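Local coordinates for putative uncharacterized protein (Pseudomonas phage 201phi2-1, PDB 3R4V) that is a phage tubulin-like protein with guanosine-5'-diphosphate bound in the pocket of its nucleotide-binding domain, at residues N129-D132 with T133-L137. Residues are numbered along the deposited sequence; the frame is centred on the assembly and turned at random.
Sequences NDID and TMKTL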
loop_
_atom_site.group_PDB
_atom_site.type_symbol
_atom_site.label_atom_id
_atom_site.label_comp_id
_atom_site.label_asym_id
_atom_site.label_seq_id
_atom_site.Cartn_x
_atom_site.Cartn_y
_atom_site.Cartn_z
ATOM N N ASN A 129 14.004 -0.609 4.112
ATOM C CA ASN A 129 12.719 -0.068 4.515
ATOM C C ASN A 129 11.561 -0.935 4.029
ATOM O O ASN A 129 10.599 -1.144 4.764
ATOM C CB ASN A 129 12.557 1.387 4.063
ATOM C CG ASN A 129 13.365 2.348 4.918
ATOM O OD1 ASN A 129 13.772 2.010 6.031
ATOM N ND2 ASN A 129 13.590 3.556 4.409
ATOM N N ASP A 130 11.673 -1.445 2.803
ATOM C CA ASP A 130 10.632 -2.298 2.232
ATOM C C ASP A 130 10.419 -3.495 3.146
ATOM O O ASP A 130 9.286 -3.826 3.496
ATOM C CB ASP A 130 11.028 -2.860 0.877
ATOM C CG ASP A 130 11.072 -1.823 -0.225
ATOM O OD1 ASP A 130 10.389 -0.781 -0.143
ATOM O OD2 ASP A 130 11.803 -2.093 -1.198
ATOM N N ILE A 131 11.525 -4.129 3.534
ATOM C CA ILE A 131 11.482 -5.295 4.417
ATOM C C ILE A 131 10.843 -4.970 5.762
ATOM O O ILE A 131 9.931 -5.665 6.213
ATOM C CB ILE A 131 12.877 -5.852 4.678
ATOM C CG1 ILE A 131 13.465 -6.417 3.385
ATOM C CG2 ILE A 131 12.820 -6.920 5.765
ATOM C CD1 ILE A 131 14.968 -6.587 3.441
ATOM N N ASP A 132 11.329 -3.912 6.413
ATOM C CA ASP A 132 10.811 -3.550 7.732
ATOM C C ASP A 132 9.332 -3.159 7.665
ATOM O O ASP A 132 8.579 -3.453 8.572
ATOM C CB ASP A 132 11.631 -2.437 8.390
ATOM C CG ASP A 132 13.046 -2.860 8.718
ATOM O OD1 ASP A 132 13.319 -4.081 8.806
ATOM O OD2 ASP A 132 13.885 -1.955 8.905
ATOM N N THR A 133 8.908 -2.520 6.581
ATOM C CA THR A 133 7.509 -2.121 6.462
ATOM C C THR A 133 6.589 -3.324 6.191
ATOM O O THR A 133 5.486 -3.407 6.759
ATOM C CB THR A 133 7.338 -1.013 5.418
ATOM O OG1 THR A 133 8.251 0.049 5.735
ATOM C CG2 THR A 133 5.928 -0.464 5.460
ATOM N N MET A 134 7.050 -4.269 5.378
ATOM C CA MET A 134 6.276 -5.500 5.175
ATOM C C MET A 134 6.157 -6.243 6.515
ATOM O O MET A 134 5.083 -6.725 6.860
ATOM C CB MET A 134 6.909 -6.392 4.124
ATOM C CG MET A 134 6.727 -5.884 2.686
ATOM S SD MET A 134 4.991 -5.899 2.171
ATOM C CE MET A 134 4.788 -7.672 1.970
ATOM N N LYS A 135 7.266 -6.327 7.252
ATOM C CA LYS A 135 7.246 -6.952 8.585
ATOM C C LYS A 135 6.296 -6.222 9.529
ATOM O O LYS A 135 5.555 -6.852 10.290
ATOM C CB LYS A 135 8.653 -6.982 9.186
ATOM C CG LYS A 135 9.545 -8.064 8.602
ATOM C CD LYS A 135 10.952 -7.991 9.201
ATOM C CE LYS A 135 11.847 -9.099 8.669
ATOM N NZ LYS A 135 11.498 -10.432 9.270
ATOM N N THR A 136 6.316 -4.888 9.479
ATOM C CA THR A 136 5.349 -4.069 10.216
ATOM C C THR A 136 3.914 -4.487 9.919
ATOM O O THR A 136 3.108 -4.671 10.834
ATOM C CB THR A 136 5.525 -2.559 9.878
ATOM O OG1 THR A 136 6.793 -2.103 10.377
ATOM C CG2 THR A 136 4.436 -1.731 10.516
ATOM N N LEU A 137 3.579 -4.621 8.636
ATOM C CA LEU A 137 2.211 -4.995 8.284
ATOM C C LEU A 137 1.881 -6.399 8.798
ATOM O O LEU A 137 0.762 -6.672 9.252
ATOM C CB LEU A 137 1.985 -4.880 6.780
ATOM C CG LEU A 137 2.121 -3.430 6.298
ATOM C CD1 LEU A 137 2.001 -3.380 4.772
ATOM C CD2 LEU A 137 1.099 -2.473 6.950
#
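Thr133, Met134, Lys135 and Thr136 each donate their backbone N-H four residues back, to the carbonyl oxygens of Asn129, Asp130, Ile131 and Asp132, which makes the two segments consecutive turns of one alpha-helix. The lengths bear this out: Thr133 N lies 2.8 Å from Asn129 O. Met134 N lies 3.0 Å from Asp130 O. A threonine hydroxyl also comes back to the carbonyl four residues earlier, clearly so at Thr136, where OG1 sits beside its own backbone N (chi1 -67°) and donates to Asp132 O at 2.9 Å. That oxygen is thus gripped twice, with Thr136 N and Thr136 OG1 approaching from opposite faces of the carbonyl plane and the hydroxyl tilted 34° from it. Thr133 OG1 takes a similar rotamer and lies 2.8 Å from Asn129 O, with Leu90 O as a second carbonyl within its reach. On another side of the helix, Ile131 and Lys135 run side by side in the same direction. Methyl CG2 of Ile131 meets CE of Lys135 at 3.8 Å, an aliphatic contact. Lys135 CG passes 3.4 Å from Ile131 O, and a bend at chi4 (-74°) turns the terminal amine out of the otherwise extended chain. Asn129 ND2 bonds Gly91 O and Gly58 O, Asp130 OD1 takes the N-H of Ala120, and Thr133 packs on Ser96 and Pro100 of helix 95-108. The side chain of Asp130 lies about 7 Å from the bound guanosine-5'-diphosphate. Helix 124-144 is the beta-alpha-beta crossover between parallel strands 113-119 and 148-154, characteristic of the Rossmann-like nucleotide-binding domain of the tubulin/FtsZ fold.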